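Local coordinates for enoyl-acyl carrier protein reductase (Uncultured bacterium, PDB 6KI9) that probably catalyses the reduction of the enoyl-acyl carrier protein double bond with a nicotinamide cofactor, a late step of each round of fatty acid elongation, at residues 289-294 and 400-405; 25-30 and 53-58. All coordinates share one frame; numbering follows the deposited sequence.

How the interactions relate
Both contacts involve loops that leave strands of one mixed sheet of Rossmann character: interaction 1 begins just after strand 283-287, interaction 2 just after strand 21-25. Their centres lie 23 Å apart and their nearest atoms about 8 Å apart, so they do not touch. The chain running on from the 25-30 loop reaches interaction 1 through R31, which touches L403, and Y33, which packs against I291, V402 and L403. Interaction 1 is buried and apolar, interaction 2 charged and near the surface. Molecules probably from the crystallisation liquor sit beside both: a tetraethylene glycol about 4 Å from the I291 side chain, and ethanediols around E27 and R56, which may mark pockets.

Interaction 1 (289-294 and 400-405); sequences PEIRTN and ALVLEG
V402 makes the largest single share of the contact, its CG1 methyl lying 3.7 Å from CG2 of I291 and 3.9 Å from CG of P289. The methyl reaches both because chi1 of 170° sets it opposite the backbone N of V402, aimed from the helix into the corner between the proline ring and the isoleucine branch. Branching at CB suits the place, since it holds CG1 close to the helix surface, where it can touch both. One residue on, L403 leaves the helix at a different angle but brings its end back to the loop, and its two methyls divide the work. CD2 meets CD1 of I291 at 3.7 Å, the two chains crossing at about a right angle, while CD1 rests 4.0 Å from CG2 of T293, whose methyl serves as the apolar half of an otherwise polar residue. Y33 of helix 33-43 also packs against I291, V402 and L403. The next residue, E404, touches L433 and M436 of helix 426-436. The contact thus docks the loop after strand 283-287 of the Rossmann-type sheet onto helix 394-413. Dispersion and exclusion of water act where P289, V402 and L403 are buried, whereas the T293 edge is exposed; the charged E290 and R292 find partners elsewhere, so shape rather than polarity sets the fit.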
loop_
_atom_site.group_PDB
_atom_site.type_symbol
_atom_site.label_atom_id
_atom_site.label_comp_id
_atom_site.label_asym_id
_atom_site.label_seq_id
_atom_site.Cartn_x
_atom_site.Cartn_y
_atom_site.Cartn_z
ATOM N N PRO A 289 8.734 -0.170 1.456
ATOM C CA PRO A 289 9.152 1.032 2.191
ATOM C C PRO A 289 8.138 2.166 2.189
ATOM O O PRO A 289 7.242 2.230 1.339
ATOM C CB PRO A 289 10.420 1.471 1.451
ATOM C CG PRO A 289 10.919 0.228 0.795
ATOM C CD PRO A 289 9.684 -0.504 0.376
ATOM N N GLU A 290 8.297 3.067 3.148
ATOM C CA GLU A 290 7.620 4.357 3.110
ATOM C C GLU A 290 7.967 5.092 1.820
ATOM O O GLU A 290 9.128 5.123 1.416
ATOM C CB GLU A 290 8.025 5.224 4.304
ATOM C CG GLU A 290 7.791 4.605 5.669
ATOM C CD GLU A 290 8.932 3.700 6.120
ATOM O OE1 GLU A 290 9.943 3.582 5.397
ATOM O OE2 GLU A 290 8.810 3.112 7.211
ATOM N N ILE A 291 6.961 5.681 1.181
ATOM C CA ILE A 291 7.190 6.614 0.079
ATOM C C ILE A 291 6.228 7.782 0.224
ATOM O O ILE A 291 5.247 7.696 0.959
ATOM C CB ILE A 291 6.982 5.966 -1.312
ATOM C CG1 ILE A 291 5.559 5.427 -1.436
ATOM C CG2 ILE A 291 8.008 4.872 -1.568
ATOM C CD1 ILE A 291 5.215 4.929 -2.832
ATOM N N ARG A 292 6.510 8.877 -0.471
ATOM C CA ARG A 292 5.596 10.009 -0.477
ATOM C C ARG A 292 5.693 10.690 -1.829
ATOM O O ARG A 292 6.447 11.651 -2.006
ATOM C CB ARG A 292 5.908 10.985 0.659
ATOM C CG ARG A 292 4.758 11.937 0.947
ATOM C CD ARG A 292 5.041 12.821 2.138
ATOM N NE ARG A 292 3.890 13.664 2.449
ATOM C CZ ARG A 292 3.981 14.837 3.064
ATOM N NH1 ARG A 292 5.168 15.307 3.424
ATOM N NH2 ARG A 292 2.889 15.549 3.309
ATOM N N THR A 293 4.942 10.163 -2.792
ATOM C CA THR A 293 4.979 10.685 -4.155
ATOM C C THR A 293 4.200 11.996 -4.252
ATOM O O THR A 293 4.407 12.784 -5.175
ATOM C CB THR A 293 4.419 9.669 -5.164
ATOM O OG1 THR A 293 3.087 9.296 -4.781
ATOM C CG2 THR A 293 5.294 8.424 -5.196
ATOM N N ASN A 294 3.307 12.221 -3.293
ATOM C CA ASN A 294 2.587 13.486 -3.201
ATOM C C ASN A 294 2.835 14.154 -1.857
ATOM O O ASN A 294 2.150 13.864 -0.880
ATOM C CB ASN A 294 1.088 13.276 -3.398
ATOM C CG ASN A 294 0.296 14.560 -3.232
ATOM O OD1 ASN A 294 0.847 15.661 -3.315
ATOM N ND2 ASN A 294 -1.003 14.426 -2.974
ATOM N N ALA A 400 10.725 7.916 -6.133
ATOM C CA ALA A 400 10.837 7.355 -7.482
ATOM C C ALA A 400 11.804 6.172 -7.515
ATOM O O ALA A 400 11.529 5.147 -8.163
ATOM C CB ALA A 400 11.272 8.422 -8.468
ATOM N N LEU A 401 12.925 6.304 -6.805
ATOM C CA LEU A 401 13.882 5.198 -6.744
ATOM C C LEU A 401 13.287 3.949 -6.094
ATOM O O LEU A 401 13.504 2.824 -6.571
ATOM C CB LEU A 401 15.145 5.621 -5.986
ATOM C CG LEU A 401 15.984 6.697 -6.668
ATOM C CD1 LEU A 401 17.264 6.929 -5.874
ATOM C CD2 LEU A 401 16.293 6.303 -8.103
ATOM N N VAL A 402 12.556 4.133 -4.997
ATOM C CA VAL A 402 11.948 2.993 -4.319
ATOM C C VAL A 402 10.949 2.285 -5.236
ATOM O O VAL A 402 10.940 1.056 -5.314
ATOM C CB VAL A 402 11.249 3.411 -3.016
ATOM C CG1 VAL A 402 10.416 2.267 -2.466
ATOM C CG2 VAL A 402 12.281 3.866 -1.985
ATOM N N LEU A 403 10.118 3.057 -5.932
ATOM C CA LEU A 403 9.166 2.456 -6.880
ATOM C C LEU A 403 9.912 1.625 -7.937
ATOM O O LEU A 403 9.551 0.446 -8.241
ATOM C CB LEU A 403 8.333 3.546 -7.550
ATOM C CG LEU A 403 7.408 4.333 -6.624
ATOM C CD1 LEU A 403 6.646 5.389 -7.403
ATOM C CD2 LEU A 403 6.445 3.397 -5.926
ATOM N N GLU A 404 10.972 2.248 -8.471
ATOM C CA GLU A 404 11.792 1.648 -9.526
ATOM C C GLU A 404 12.408 0.320 -9.094
ATOM O O GLU A 404 12.414 -0.649 -9.857
ATOM C CB GLU A 404 12.904 2.610 -9.956
ATOM C CG GLU A 404 13.866 2.020 -10.993
ATOM C CD GLU A 404 15.030 2.946 -11.323
ATOM O OE1 GLU A 404 15.042 4.102 -10.852
ATOM O OE2 GLU A 404 15.945 2.511 -12.050
ATOM N N GLY A 405 12.914 0.268 -7.866
ATOM C CA GLY A 405 13.552 -0.933 -7.364
ATOM C C GLY A 405 12.565 -2.017 -6.972
ATOM O O GLY A 405 12.848 -3.214 -7.120
#

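Interaction 2 (25-30 and 53-58); sequences FGELFG and VGRRDE. With EDO (1,2-ethanediol), chain F; EDO (1,2-ethanediol), chain H; EDO (1,2-ethanediol), chain K.
The carboxylate of E27 and the guanidinium of R55 meet end-on, their planes 31° apart, in a two-pronged salt bridge. NH2 of R55 gives a hydrogen to OE2 of E27 at 2.7 Å and NH1 one to OE1 at 3.1 Å, both almost straight and syn, though from out of the carboxylate plane. E27 delivers its charge on an extended chain, CG opposite the backbone N (chi1 -172°). OE1 also accepts from N of V53 at 2.9 Å, nearly along the C-O axis, and bonds OG1 of T52. In this Rossmann-type sheet, the bonds tie the loop after strand 21-25 to the far end of parallel strand 47-56, a region that in relatives commonly borders the dinucleotide. With an alanine here, R55 would probably lose its charged mate and V53 N its acceptor, leaving the guanidinium held mainly by G54 O and F29. F29 turns its edge to one guanidinium face, CZ 3.7 Å from NH1 of R55, the planes 61° apart. V53, small and branched, fits CG2 beside OE1 of E27, 4.1 Å from CE2 of F29. NH1 of R55 also donates to O of G54. An ethanediol, probably from the crystallisation liquor, bonds N of E27 through O1 and O of E27 through O2.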
loop_
_atom_site.group_PDB
_atom_site.type_symbol
_atom_site.label_atom_id
_atom_site.label_comp_id
_atom_site.label_asym_id
_atom_site.label_seq_id
_atom_site.Cartn_x
_atom_site.Cartn_y
_atom_site.Cartn_z
ATOM N N PHE A 25 -5.605 -7.234 -9.597
ATOM C CA PHE A 25 -6.777 -7.274 -8.743
ATOM C C PHE A 25 -6.854 -5.969 -7.950
ATOM O O PHE A 25 -6.494 -5.888 -6.769
ATOM C CB PHE A 25 -6.741 -8.500 -7.825
ATOM C CG PHE A 25 -8.073 -8.828 -7.206
ATOM C CD1 PHE A 25 -9.057 -9.457 -7.953
ATOM C CD2 PHE A 25 -8.344 -8.502 -5.885
ATOM C CE1 PHE A 25 -10.288 -9.761 -7.394
ATOM C CE2 PHE A 25 -9.577 -8.806 -5.318
ATOM C CZ PHE A 25 -10.552 -9.436 -6.079
ATOM N N GLY A 26 -7.330 -4.945 -8.648
ATOM C CA GLY A 26 -7.377 -3.580 -8.166
ATOM C C GLY A 26 -7.496 -2.732 -9.418
ATOM O O GLY A 26 -7.226 -3.221 -10.510
ATOM N N GLU A 27 -7.903 -1.475 -9.291
ATOM C CA GLU A 27 -7.938 -0.628 -10.476
ATOM C C GLU A 27 -6.913 0.480 -10.321
ATOM O O GLU A 27 -6.824 1.122 -9.276
ATOM C CB GLU A 27 -9.334 -0.043 -10.725
ATOM C CG GLU A 27 -9.422 0.688 -12.070
ATOM C CD GLU A 27 -10.831 1.111 -12.457
ATOM O OE1 GLU A 27 -11.796 0.716 -11.773
ATOM O OE2 GLU A 27 -10.967 1.834 -13.467
ATOM N N LEU A 28 -6.146 0.689 -11.386
ATOM C CA LEU A 28 -5.088 1.687 -11.419
ATOM C C LEU A 28 -5.647 3.110 -11.518
ATOM O O LEU A 28 -6.387 3.440 -12.445
ATOM C CB LEU A 28 -4.162 1.386 -12.599
ATOM C CG LEU A 28 -2.719 1.870 -12.652
ATOM C CD1 LEU A 28 -1.932 1.338 -11.474
ATOM C CD2 LEU A 28 -2.094 1.409 -13.963
ATOM N N PHE A 29 -5.288 3.945 -10.548
ATOM C CA PHE A 29 -5.624 5.364 -10.559
ATOM C C PHE A 29 -4.411 6.171 -10.121
ATOM O O PHE A 29 -4.114 6.247 -8.930
ATOM C CB PHE A 29 -6.799 5.683 -9.630
ATOM C CG PHE A 29 -8.103 5.061 -10.039
ATOM C CD1 PHE A 29 -8.806 5.551 -11.128
ATOM C CD2 PHE A 29 -8.656 4.026 -9.300
ATOM C CE1 PHE A 29 -10.016 4.995 -11.498
ATOM C CE2 PHE A 29 -9.868 3.467 -9.663
ATOM C CZ PHE A 29 -10.550 3.955 -10.763
ATOM N N GLY A 30 -3.714 6.780 -11.072
ATOM C CA GLY A 30 -2.514 7.520 -10.736
ATOM C C GLY A 30 -1.326 6.607 -10.505
ATOM O O GLY A 30 -1.468 5.386 -10.445
ATOM N N VAL A 53 -13.347 -1.314 -10.347
ATOM C CA VAL A 53 -14.107 -1.126 -9.123
ATOM C C VAL A 53 -15.483 -0.564 -9.444
ATOM O O VAL A 53 -16.334 -0.446 -8.564
ATOM C CB VAL A 53 -13.385 -0.184 -8.143
ATOM C CG1 VAL A 53 -12.041 -0.777 -7.744
ATOM C CG2 VAL A 53 -13.200 1.189 -8.764
ATOM N N GLY A 54 -15.689 -0.212 -10.709
ATOM C CA GLY A 54 -16.952 0.350 -11.148
ATOM C C GLY A 54 -17.013 1.834 -10.849
ATOM O O GLY A 54 -16.052 2.419 -10.349
ATOM N N ARG A 55 -18.153 2.441 -11.155
ATOM C CA ARG A 55 -18.396 3.845 -10.848
ATOM C C ARG A 55 -19.763 3.972 -10.190
ATOM O O ARG A 55 -20.405 2.966 -9.883
ATOM C CB ARG A 55 -18.323 4.715 -12.106
ATOM C CG ARG A 55 -17.067 4.528 -12.956
ATOM C CD ARG A 55 -15.820 5.090 -12.290
ATOM N NE ARG A 55 -14.640 4.937 -13.142
ATOM C CZ ARG A 55 -13.758 3.945 -13.037
ATOM N NH1 ARG A 55 -13.915 3.011 -12.108
ATOM N NH2 ARG A 55 -12.718 3.886 -13.859
ATOM N N ARG A 56 -20.217 5.207 -10.001
ATOM C CA ARG A 56 -21.504 5.461 -9.366
ATOM C C ARG A 56 -22.394 6.298 -10.272
ATOM O O ARG A 56 -21.922 7.226 -10.928
ATOM C CB ARG A 56 -21.310 6.174 -8.027
ATOM C CG ARG A 56 -20.412 5.446 -7.044
ATOM C CD ARG A 56 -21.220 4.512 -6.172
ATOM N NE ARG A 56 -20.389 3.756 -5.241
ATOM C CZ ARG A 56 -20.861 2.828 -4.417
ATOM N NH1 ARG A 56 -22.158 2.555 -4.408
ATOM N NH2 ARG A 56 -20.042 2.176 -3.604
ATOM N N ASP A 57 -23.680 5.962 -10.323
ATOM C CA ASP A 57 -24.610 6.728 -11.144
ATOM C C ASP A 57 -25.065 7.987 -10.410
ATOM O O ASP A 57 -24.509 8.347 -9.372
ATOM C CB ASP A 57 -25.816 5.873 -11.566
ATOM C CG ASP A 57 -26.631 5.352 -10.388
ATOM O OD1 ASP A 57 -26.541 5.906 -9.273
ATOM O OD2 ASP A 57 -27.382 4.376 -10.590
ATOM N N GLU A 58 -26.083 8.645 -10.951
ATOM C CA GLU A 58 -26.570 9.905 -10.399
ATOM C C GLU A 58 -27.157 9.746 -8.998
ATOM O O GLU A 58 -27.242 10.712 -8.239
ATOM C CB GLU A 58 -27.613 10.516 -11.338
ATOM C CG GLU A 58 -28.671 9.532 -11.805
ATOM C CD GLU A 58 -29.441 10.034 -13.009
ATOM O OE1 GLU A 58 -29.338 11.239 -13.325
ATOM O OE2 GLU A 58 -30.147 9.225 -13.646
HETATM C C1 EDO F . -7.007 -0.944 -5.811
HETATM O O1 EDO F . -8.326 -0.679 -6.305
HETATM C C2 EDO F . -6.065 0.215 -6.129
HETATM O O2 EDO F . -5.314 -0.075 -7.314
HETATM C C1 EDO H . -23.109 -0.957 -3.095
HETATM O O1 EDO H . -23.530 0.412 -3.076
HETATM C C2 EDO H . -21.657 -1.025 -3.551
HETATM O O2 EDO H . -20.870 -0.124 -2.765
HETATM C C1 EDO K . -16.633 3.058 -1.676
HETATM O O1 EDO K . -17.585 2.491 -2.582
HETATM C C2 EDO K . -17.207 4.334 -1.076
HETATM O O2 EDO K . -16.397 4.739 0.031
#